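Local coordinates for protein diaminopropionate ammonia-lyase (Escherichia coli, PDB 4D9I) that catalyses the pyridoxal 5'-phosphate-dependent alpha,beta-elimination of both L- and D-2,3-diaminopropionate to pyruvate and ammonia, working as a homodimer, at residues T190-E193 with G194-K197; E19-P22 with L23-Q26; A349-H353 with P354-S358; D381-H384 with Y385-V389. All blocks are in the same frame, centred on the assembly; numbering follows the deposited sequence.

Contact 1 (T190-E193 with G194-K197)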
loop_
_atom_site.group_PDB
_atom_site.type_symbol
_atom_site.label_atom_id
_atom_site.label_comp_id
_atom_site.label_asym_id
_atom_site.label_seq_id
_atom_site.Cartn_x
_atom_site.Cartn_y
_atom_site.Cartn_z
ATOM N N THR B 190 -12.716 -29.759 -8.515
ATOM C CA THR B 190 -13.593 -29.671 -9.653
ATOM C C THR B 190 -14.237 -31.041 -9.862
ATOM O O THR B 190 -13.795 -32.023 -9.274
ATOM C CB THR B 190 -12.848 -29.197 -10.907
ATOM O OG1 THR B 190 -13.802 -28.716 -11.870
ATOM C CG2 THR B 190 -11.986 -30.320 -11.501
ATOM N N ALA B 191 -15.277 -31.085 -10.690
ATOM C CA ALA B 191 -16.004 -32.314 -10.962
ATOM C C ALA B 191 -15.810 -32.733 -12.413
ATOM O O ALA B 191 -15.464 -31.914 -13.253
ATOM C CB ALA B 191 -17.479 -32.124 -10.657
ATOM N N TRP B 192 -16.004 -34.023 -12.676
ATOM C CA TRP B 192 -16.171 -34.553 -14.026
ATOM C C TRP B 192 -17.041 -35.780 -13.929
ATOM O O TRP B 192 -17.516 -36.116 -12.836
ATOM C CB TRP B 192 -14.823 -34.861 -14.672
ATOM C CG TRP B 192 -13.906 -35.750 -13.854
ATOM C CD1 TRP B 192 -13.799 -37.140 -13.910
ATOM C CD2 TRP B 192 -12.916 -35.330 -12.833
ATOM N NE1 TRP B 192 -12.852 -37.593 -13.021
ATOM C CE2 TRP B 192 -12.283 -36.562 -12.348
ATOM C CE3 TRP B 192 -12.511 -34.100 -12.295
ATOM C CZ2 TRP B 192 -11.301 -36.549 -11.368
ATOM C CZ3 TRP B 192 -11.517 -34.096 -11.308
ATOM C CH2 TRP B 192 -10.926 -35.294 -10.855
ATOM N N GLU B 193 -17.271 -36.464 -15.049
ATOM C CA GLU B 193 -18.115 -37.656 -15.032
ATOM C C GLU B 193 -17.465 -38.737 -14.198
ATOM O O GLU B 193 -16.308 -39.110 -14.428
ATOM C CB GLU B 193 -18.400 -38.167 -16.444
ATOM C CG GLU B 193 -19.502 -37.397 -17.148
ATOM C CD GLU B 193 -20.024 -38.098 -18.385
ATOM O OE1 GLU B 193 -19.965 -39.347 -18.472
ATOM O OE2 GLU B 193 -20.515 -37.383 -19.280
ATOM N N GLY B 194 -18.211 -39.231 -13.218
ATOM C CA GLY B 194 -17.701 -40.254 -12.319
ATOM C C GLY B 194 -17.081 -39.685 -11.053
ATOM O O GLY B 194 -16.725 -40.439 -10.139
ATOM N N TYR B 195 -16.963 -38.360 -10.991
ATOM C CA TYR B 195 -16.341 -37.684 -9.855
ATOM C C TYR B 195 -17.119 -36.443 -9.461
ATOM O O TYR B 195 -16.891 -35.370 -10.017
ATOM C CB TYR B 195 -14.898 -37.293 -10.205
ATOM C CG TYR B 195 -14.048 -36.830 -9.032
ATOM C CD1 TYR B 195 -13.873 -35.468 -8.757
ATOM C CD2 TYR B 195 -13.404 -37.762 -8.210
ATOM C CE1 TYR B 195 -13.089 -35.055 -7.691
ATOM C CE2 TYR B 195 -12.621 -37.365 -7.143
ATOM C CZ TYR B 195 -12.472 -36.008 -6.881
ATOM O OH TYR B 195 -11.698 -35.622 -5.829
ATOM N N THR B 196 -18.047 -36.567 -8.516
ATOM C CA THR B 196 -18.803 -35.383 -8.068
ATOM C C THR B 196 -19.045 -35.307 -6.551
ATOM O O THR B 196 -19.425 -34.254 -6.044
ATOM C CB THR B 196 -20.182 -35.268 -8.731
ATOM O OG1 THR B 196 -20.968 -36.382 -8.328
ATOM C CG2 THR B 196 -20.101 -35.181 -10.260
ATOM N N LYS B 197 -18.853 -36.421 -5.843
ATOM C CA LYS B 197 -19.103 -36.463 -4.400
ATOM C C LYS B 197 -18.179 -35.505 -3.633
ATOM O O LYS B 197 -18.633 -34.682 -2.831
ATOM C CB LYS B 197 -18.941 -37.891 -3.903
ATOM C CG LYS B 197 -19.314 -38.125 -2.441
ATOM C CD LYS B 197 -19.104 -39.588 -2.064
ATOM C CE LYS B 197 -17.617 -39.864 -1.838
ATOM N NZ LYS B 197 -17.363 -41.278 -1.424
#

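Contact 2 (E19-P22 with L23-Q26)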
loop_
_atom_site.group_PDB
_atom_site.type_symbol
_atom_site.label_atom_id
_atom_site.label_comp_id
_atom_site.label_asym_id
_atom_site.label_seq_id
_atom_site.Cartn_x
_atom_site.Cartn_y
_atom_site.Cartn_z
ATOM N N GLU B 19 -33.263 -20.493 -11.141
ATOM C CA GLU B 19 -33.432 -21.801 -10.492
ATOM C C GLU B 19 -32.332 -21.943 -9.447
ATOM O O GLU B 19 -31.154 -22.021 -9.784
ATOM C CB GLU B 19 -33.408 -22.959 -11.523
ATOM C CG GLU B 19 -33.197 -24.373 -10.947
ATOM C CD GLU B 19 -33.494 -25.510 -11.931
ATOM O OE1 GLU B 19 -32.826 -26.570 -11.863
ATOM O OE2 GLU B 19 -34.406 -25.363 -12.773
ATOM N N THR B 20 -32.715 -21.925 -8.174
ATOM C CA THR B 20 -31.756 -22.121 -7.083
ATOM C C THR B 20 -31.412 -23.621 -6.959
ATOM O O THR B 20 -31.990 -24.468 -7.668
ATOM C CB THR B 20 -32.299 -21.573 -5.748
ATOM O OG1 THR B 20 -33.426 -22.347 -5.346
ATOM C CG2 THR B 20 -32.745 -20.130 -5.887
ATOM N N SER B 21 -30.479 -23.933 -6.057
ATOM C CA SER B 21 -29.975 -25.289 -5.846
ATOM C C SER B 21 -30.167 -25.723 -4.381
ATOM O O SER B 21 -29.509 -25.187 -3.485
ATOM C CB SER B 21 -28.480 -25.347 -6.211
ATOM O OG SER B 21 -27.876 -26.581 -5.830
ATOM N N PRO B 22 -31.064 -26.687 -4.126
ATOM C CA PRO B 22 -31.213 -27.196 -2.755
ATOM C C PRO B 22 -29.918 -27.805 -2.211
ATOM O O PRO B 22 -29.713 -27.802 -1.005
ATOM C CB PRO B 22 -32.286 -28.284 -2.895
ATOM C CG PRO B 22 -33.062 -27.903 -4.114
ATOM C CD PRO B 22 -32.043 -27.301 -5.046
ATOM N N LEU B 23 -29.079 -28.334 -3.106
ATOM C CA LEU B 23 -27.773 -28.914 -2.759
ATOM C C LEU B 23 -26.750 -27.911 -2.183
ATOM O O LEU B 23 -26.020 -28.239 -1.244
ATOM C CB LEU B 23 -27.175 -29.648 -3.971
ATOM C CG LEU B 23 -26.097 -30.696 -3.642
ATOM C CD1 LEU B 23 -26.564 -31.633 -2.528
ATOM C CD2 LEU B 23 -25.684 -31.494 -4.875
ATOM N N PHE B 24 -26.700 -26.706 -2.755
ATOM C CA PHE B 24 -25.813 -25.636 -2.269
ATOM C C PHE B 24 -26.629 -24.484 -1.676
ATOM O O PHE B 24 -26.765 -23.438 -2.306
ATOM C CB PHE B 24 -24.850 -25.136 -3.385
ATOM C CG PHE B 24 -24.062 -26.245 -4.053
ATOM C CD1 PHE B 24 -23.089 -26.964 -3.347
ATOM C CD2 PHE B 24 -24.324 -26.603 -5.373
ATOM C CE1 PHE B 24 -22.388 -28.003 -3.947
ATOM C CE2 PHE B 24 -23.637 -27.657 -5.981
ATOM C CZ PHE B 24 -22.661 -28.360 -5.265
ATOM N N SER B 25 -27.143 -24.679 -0.461
ATOM C CA SER B 25 -28.058 -23.727 0.185
ATOM C C SER B 25 -27.704 -23.421 1.643
ATOM O O SER B 25 -26.672 -23.843 2.137
ATOM C CB SER B 25 -29.498 -24.246 0.106
ATOM O OG SER B 25 -29.694 -25.329 0.999
ATOM N N GLN B 26 -28.579 -22.695 2.331
ATOM C CA GLN B 26 -28.367 -22.345 3.740
ATOM C C GLN B 26 -28.110 -23.516 4.711
ATOM O O GLN B 26 -27.244 -23.417 5.584
ATOM C CB GLN B 26 -29.545 -21.526 4.246
ATOM C CG GLN B 26 -29.367 -20.043 3.995
ATOM C CD GLN B 26 -30.605 -19.249 4.343
ATOM O OE1 GLN B 26 -31.590 -19.246 3.601
ATOM N NE2 GLN B 26 -30.553 -18.553 5.465
#

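Contact 3 (A349-H353 with P354-S358)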
loop_
_atom_site.group_PDB
_atom_site.type_symbol
_atom_site.label_atom_id
_atom_site.label_comp_id
_atom_site.label_asym_id
_atom_site.label_seq_id
_atom_site.Cartn_x
_atom_site.Cartn_y
_atom_site.Cartn_z
ATOM N N ALA B 349 -10.966 -0.480 -11.681
ATOM C CA ALA B 349 -10.783 -0.286 -13.122
ATOM C C ALA B 349 -11.951 0.489 -13.721
ATOM O O ALA B 349 -11.773 1.296 -14.638
ATOM C CB ALA B 349 -10.628 -1.629 -13.833
ATOM N N VAL B 350 -13.148 0.199 -13.226
ATOM C CA VAL B 350 -14.360 0.892 -13.664
ATOM C C VAL B 350 -14.249 2.365 -13.262
ATOM O O VAL B 350 -14.520 3.256 -14.060
ATOM C CB VAL B 350 -15.618 0.267 -13.025
ATOM C CG1 VAL B 350 -16.811 1.226 -13.110
ATOM C CG2 VAL B 350 -15.949 -1.089 -13.667
ATOM N N HIS B 351 -13.846 2.600 -12.016
ATOM C CA HIS B 351 -13.781 3.952 -11.494
ATOM C C HIS B 351 -12.923 4.858 -12.348
ATOM O O HIS B 351 -13.312 5.968 -12.648
ATOM C CB HIS B 351 -13.280 3.961 -10.060
ATOM C CG HIS B 351 -13.029 5.347 -9.537
ATOM N ND1 HIS B 351 -14.028 6.214 -9.289
ATOM C CD2 HIS B 351 -11.844 6.014 -9.244
ATOM C CE1 HIS B 351 -13.507 7.394 -8.876
ATOM N NE2 HIS B 351 -12.173 7.268 -8.835
ATOM N N TYR B 352 -11.758 4.372 -12.766
ATOM C CA TYR B 352 -10.823 5.209 -13.510
ATOM C C TYR B 352 -10.999 5.200 -15.033
ATOM O O TYR B 352 -10.362 5.985 -15.737
ATOM C CB TYR B 352 -9.393 4.830 -13.134
ATOM C CG TYR B 352 -9.006 5.231 -11.724
ATOM C CD1 TYR B 352 -8.790 6.579 -11.404
ATOM C CD2 TYR B 352 -8.838 4.273 -10.712
ATOM C CE1 TYR B 352 -8.415 6.968 -10.131
ATOM C CE2 TYR B 352 -8.461 4.659 -9.410
ATOM C CZ TYR B 352 -8.250 6.010 -9.138
ATOM O OH TYR B 352 -7.877 6.438 -7.879
ATOM N N HIS B 353 -11.855 4.299 -15.527
ATOM C CA HIS B 353 -12.151 4.147 -16.956
ATOM C C HIS B 353 -12.829 5.381 -17.528
ATOM O O HIS B 353 -13.695 5.964 -16.874
ATOM C CB HIS B 353 -13.051 2.919 -17.137
ATOM C CG HIS B 353 -13.030 2.326 -18.526
ATOM N ND1 HIS B 353 -13.609 2.933 -19.586
ATOM C CD2 HIS B 353 -12.506 1.121 -19.000
ATOM C CE1 HIS B 353 -13.457 2.162 -20.681
ATOM N NE2 HIS B 353 -12.773 1.060 -20.324
ATOM N N PRO B 354 -12.469 5.782 -18.774
ATOM C CA PRO B 354 -13.199 6.885 -19.408
ATOM C C PRO B 354 -14.707 6.607 -19.563
ATOM O O PRO B 354 -15.498 7.551 -19.561
ATOM C CB PRO B 354 -12.529 7.051 -20.784
ATOM C CG PRO B 354 -11.562 5.936 -20.937
ATOM C CD PRO B 354 -11.358 5.279 -19.603
ATOM N N GLN B 355 -15.104 5.342 -19.653
ATOM C CA GLN B 355 -16.520 5.018 -19.807
ATOM C C GLN B 355 -17.132 4.634 -18.473
ATOM O O GLN B 355 -18.077 3.850 -18.417
ATOM C CB GLN B 355 -16.733 3.931 -20.871
ATOM C CG GLN B 355 -16.463 4.433 -22.295
ATOM C CD GLN B 355 -16.450 3.314 -23.330
ATOM O OE1 GLN B 355 -17.210 3.339 -24.296
ATOM N NE2 GLN B 355 -15.583 2.328 -23.130
ATOM N N ARG B 356 -16.594 5.217 -17.407
ATOM C CA ARG B 356 -17.036 4.933 -16.044
ATOM C C ARG B 356 -18.564 4.936 -15.919
ATOM O O ARG B 356 -19.135 3.997 -15.355
ATOM C CB ARG B 356 -16.404 5.934 -15.081
ATOM C CG ARG B 356 -16.841 5.836 -13.633
ATOM C CD ARG B 356 -16.557 7.172 -12.932
ATOM N NE ARG B 356 -16.443 6.991 -11.481
ATOM C CZ ARG B 356 -17.358 7.372 -10.597
ATOM N NH1 ARG B 356 -18.469 7.976 -10.999
ATOM N NH2 ARG B 356 -17.140 7.181 -9.299
ATOM N N GLN B 357 -19.209 5.957 -16.488
ATOM C CA GLN B 357 -20.658 6.141 -16.398
ATOM C C GLN B 357 -21.473 4.980 -16.992
ATOM O O GLN B 357 -22.294 4.393 -16.297
ATOM C CB GLN B 357 -21.058 7.478 -17.027
ATOM C CG GLN B 357 -22.550 7.795 -16.973
ATOM C CD GLN B 357 -22.880 9.160 -17.558
ATOM O OE1 GLN B 357 -23.622 9.270 -18.540
ATOM N NE2 GLN B 357 -22.322 10.210 -16.965
ATOM N N SER B 358 -21.248 4.657 -18.267
ATOM C CA SER B 358 -21.900 3.506 -18.908
ATOM C C SER B 358 -21.542 2.159 -18.254
ATOM O O SER B 358 -22.402 1.287 -18.106
ATOM C CB SER B 358 -21.598 3.480 -20.408
ATOM O OG SER B 358 -20.203 3.510 -20.652
#

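Contact 4 (D381-H384 with Y385-V389)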
loop_
_atom_site.group_PDB
_atom_site.type_symbol
_atom_site.label_atom_id
_atom_site.label_comp_id
_atom_site.label_asym_id
_atom_site.label_seq_id
_atom_site.Cartn_x
_atom_site.Cartn_y
_atom_site.Cartn_z
ATOM N N ASP B 381 2.170 -15.754 -2.319
ATOM C CA ASP B 381 3.463 -15.645 -2.970
ATOM C C ASP B 381 4.034 -14.254 -2.607
ATOM O O ASP B 381 3.702 -13.268 -3.261
ATOM C CB ASP B 381 3.311 -15.795 -4.493
ATOM C CG ASP B 381 4.635 -15.642 -5.250
ATOM O OD1 ASP B 381 5.619 -15.116 -4.696
ATOM O OD2 ASP B 381 4.692 -16.033 -6.430
ATOM N N VAL B 382 4.871 -14.189 -1.574
ATOM C CA VAL B 382 5.310 -12.882 -1.056
ATOM C C VAL B 382 6.197 -12.115 -2.044
ATOM O O VAL B 382 6.199 -10.871 -2.054
ATOM C CB VAL B 382 5.958 -12.966 0.349
ATOM C CG1 VAL B 382 4.990 -13.563 1.357
ATOM C CG2 VAL B 382 7.252 -13.757 0.313
ATOM N N LYS B 383 6.947 -12.869 -2.859
ATOM C CA LYS B 383 7.816 -12.315 -3.895
ATOM C C LYS B 383 6.971 -11.529 -4.888
ATOM O O LYS B 383 7.201 -10.349 -5.115
ATOM C CB LYS B 383 8.549 -13.451 -4.623
ATOM C CG LYS B 383 9.791 -13.033 -5.386
ATOM C CD LYS B 383 10.603 -14.277 -5.744
ATOM C CE LYS B 383 11.811 -13.946 -6.605
ATOM N NZ LYS B 383 11.420 -13.105 -7.776
ATOM N N HIS B 384 5.970 -12.202 -5.456
ATOM C CA HIS B 384 5.037 -11.594 -6.409
ATOM C C HIS B 384 4.241 -10.462 -5.789
ATOM O O HIS B 384 4.010 -9.399 -6.417
ATOM C CB HIS B 384 4.136 -12.705 -6.971
ATOM C CG HIS B 384 3.068 -12.218 -7.908
ATOM N ND1 HIS B 384 3.333 -11.829 -9.170
ATOM C CD2 HIS B 384 1.699 -12.050 -7.720
ATOM C CE1 HIS B 384 2.194 -11.432 -9.765
ATOM N NE2 HIS B 384 1.188 -11.570 -8.874
ATOM N N TYR B 385 3.772 -10.686 -4.561
ATOM C CA TYR B 385 2.955 -9.682 -3.877
ATOM C C TYR B 385 3.734 -8.360 -3.791
ATOM O O TYR B 385 3.223 -7.300 -4.154
ATOM C CB TYR B 385 2.557 -10.141 -2.468
ATOM C CG TYR B 385 1.674 -9.106 -1.789
ATOM C CD1 TYR B 385 0.328 -9.001 -2.120
ATOM C CD2 TYR B 385 2.208 -8.204 -0.865
ATOM C CE1 TYR B 385 -0.493 -8.036 -1.539
ATOM C CE2 TYR B 385 1.403 -7.239 -0.270
ATOM C CZ TYR B 385 0.080 -7.150 -0.607
ATOM O OH TYR B 385 -0.695 -6.214 -0.015
ATOM N N ARG B 386 4.983 -8.449 -3.339
ATOM C CA ARG B 386 5.795 -7.247 -3.140
ATOM C C ARG B 386 6.252 -6.639 -4.471
ATOM O O ARG B 386 6.334 -5.403 -4.604
ATOM C CB ARG B 386 6.972 -7.526 -2.198
ATOM C CG ARG B 386 6.549 -7.804 -0.755
ATOM C CD ARG B 386 5.620 -6.723 -0.209
ATOM N NE ARG B 386 4.979 -7.138 1.039
ATOM C CZ ARG B 386 4.322 -6.318 1.858
ATOM N NH1 ARG B 386 4.214 -5.018 1.571
ATOM N NH2 ARG B 386 3.758 -6.803 2.964
ATOM N N GLU B 387 6.520 -7.490 -5.463
ATOM C CA GLU B 387 6.785 -6.993 -6.818
ATOM C C GLU B 387 5.615 -6.139 -7.351
ATOM O O GLU B 387 5.828 -5.077 -7.960
ATOM C CB GLU B 387 7.149 -8.155 -7.771
ATOM C CG GLU B 387 8.572 -8.624 -7.578
ATOM C CD GLU B 387 8.868 -10.009 -8.149
ATOM O OE1 GLU B 387 7.960 -10.696 -8.655
ATOM O OE2 GLU B 387 10.029 -10.417 -8.067
ATOM N N VAL B 388 4.382 -6.565 -7.075
ATOM C CA VAL B 388 3.206 -5.780 -7.479
ATOM C C VAL B 388 3.055 -4.480 -6.663
ATOM O O VAL B 388 2.935 -3.387 -7.239
ATOM C CB VAL B 388 1.894 -6.605 -7.427
ATOM C CG1 VAL B 388 0.666 -5.737 -7.732
ATOM C CG2 VAL B 388 1.949 -7.786 -8.395
ATOM N N VAL B 389 3.029 -4.594 -5.336
ATOM C CA VAL B 389 2.622 -3.441 -4.492
ATOM C C VAL B 389 3.761 -2.443 -4.292
ATOM O O VAL B 389 3.517 -1.230 -4.153
ATOM C CB VAL B 389 1.947 -3.850 -3.154
ATOM C CG1 VAL B 389 0.748 -4.764 -3.420
ATOM C CG2 VAL B 389 2.918 -4.515 -2.185
#

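Contact 1 (T190-E193 with G194-K197)
The rings of W192 and Y195 lie almost flat on each other in an offset stack. Their planes are 9° apart, and the centroid of the W192 six-membered ring is 4.2 Å from that of the Y195 ring. The offset sets CZ2 and CH2 of W192 over CG and CD1 of Y195. Over the five-membered ring of W192 the partner is not the phenol but Y195 CB, which makes a CH-pi contact 3.6 Å from the centroid. CG of W192 sits between its backbone N and carbonyl carbon (chi1 53°), which swings the indole over to Y195. The chain makes a type II beta turn from W192 to Y195, in the loop between strand 185-186 and helix 197-206, with E193 and G194 at its corners. G194 has a positive phi of 93°, where a CB would clash with E193 O. The turn is closed by two bonds, Y195 N to W192 O at 3.0 Å and W192 N to Y195 O at 3.1 Å, an antiparallel hydrogen-bonded pair. An alanine here would take the indole off one face of Y195, and the phenol would probably be freer to turn. The edge of the Y195 ring meets T190 O, which lies 3.5 Å from CD1. Beyond that edge, Y195 OH is hydrogen-bonded to V186 O and Q188 N.

Contact 2 (E19-P22 with L23-Q26)
L23 meets S21 through its CB, which lies 3.7 Å from S21 OG. The rest of the leucine leads away from segment 19-22. F24 carries the main polar link. Its backbone N donates to S21 OG at 3.3 Å, with an N-H...O angle of 155°. The same N-H makes a weak bond to S21 O, also 3.3 Å long but bent to 125°. S21 OG is anti to its own backbone N (chi1 171°), and this turns the hydroxyl toward the chain as it curls back after P22. It also brings OG within 3.6 Å of F24 CD2, obliquely to the ring. The phenyl group itself is buried, against T200, M203 and Q204 of helix 197-206 and I301 of helix 296-305. S25 follows at the N-cap position of helix 26-36. Its CB faces back to segment 19-22 and lies 3.7 Å from S21 O. S25 OG comes within 3.2 Å of P22 O, but one glutamine amide of the first helical turn ties both residues: S25 OG is hydrogen-bonded to Q28 OE1, and P22 O accepts from Q28 NE2. Q26 begins the helix, and its N donates to D246 of helix 235-248. The loop therefore bends sharply into helix 26-36, with P22 at the bend. One amide N-H is shared unequally between the hydroxyl and carbonyl of a single serine, so the straighter bond, to the side chain, probably does more to hold the bend.

Contact 3 (A349-H353 with P354-S358)
H353 and R356 are the ends of a type I beta turn that joins helix 338-352 to helix 356-363, a tight turn between two consecutive helices at the surface. The backbone bond across the turn, R356 N to H353 O, is weak: it is 3.0 Å long but bent to 133°. A side-chain bond supports it. H353 ND1 accepts from Q355 N at 2.8 Å, in a nearly straight bond with the donor in the plane of the imidazole. CG of H353 is anti to its backbone N (chi1 -158°), which carries the ring round to the turn. The Q355 side chain runs alongside the ring, pointing the same way, and its NE2 lies 3.2 Å from H353 CE1. P354, between them, fills the turn position where no N-H is needed. The packing contacts come from R356. Its CB lies 3.4 Å from V350 O, and its extended chain continues past H351 O. V350 itself packs on L359, M360 and L363, so the two helices also meet through apolar side chains. H351 stacks on F57, and Y352 packs on W390 of the second subunit. The last group is the side-chain bond between R356 and H351. R356 NH2 donates to H351 ND1 at 3.3 Å. An alanine in its place would remove the guanidinium, and H351 ND1 would probably lose this partner. The bond lies in both planes, although the ring and the guanidinium are turned 76° from each other.

Contact 4 (D381-H384 with Y385-V389)
K383 and E387, one helical turn apart, form a salt bridge from NZ to OE2 at 3.0 Å. The lysine chain is extended until it bends at its last torsion (chi4 -51°), which brings NZ to the syn side of the carboxylate. One residue on, V388 CG2 lies over one face of the H384 ring, a CH-pi contact 4.1 Å from the centroid. The backbone beneath sets both spacings. E387 N bonds K383 O at 3.0 Å, and V388 N bonds H384 O at 2.9 Å. At the start of this ladder, Y385 N donates to D381 O. Further out, K393 reaches both E387 OE1 and H384 ND1, so the carboxylate has two lysine partners. E387 OE2 also accepts from S2 N of the second subunit. Y385 OH bonds N326 of that subunit, and R386 NH2 bonds P327 O there, so this part of the helix lies at the dimer interface. D381 stands at the N-cap, just before the helix. Its OD1 accepts from H384 N at 3.0 Å in a straight bond (179°), met from above the carboxylate plane. This is the classic aspartate N-cap, an acceptor for a first-turn amide, which has no backbone carbonyl a turn earlier in the helix.

In the fold
Along the chain the order is contact 2, contact 1, contact 3, contact 4, and no two of them touch. Contacts 1 and 2 are the nearest pair, with centres about 18 Å apart and nearest atoms about 7 Å apart. Each leads into a helix, and F24 of contact 2 packs on helix 197-206, which starts at contact 1. Contacts 1 and 3 lie on opposite sides of the chain's centre, about 40 Å apart between centres. Contact 4 is about 27 Å from contact 3 between centres and follows strand 370-375 of the mixed sheet. Contacts 3 and 4 both touch the second subunit, 4 extensively, and thus bear on the dimer, while 1 and 2 shape loops within one subunit.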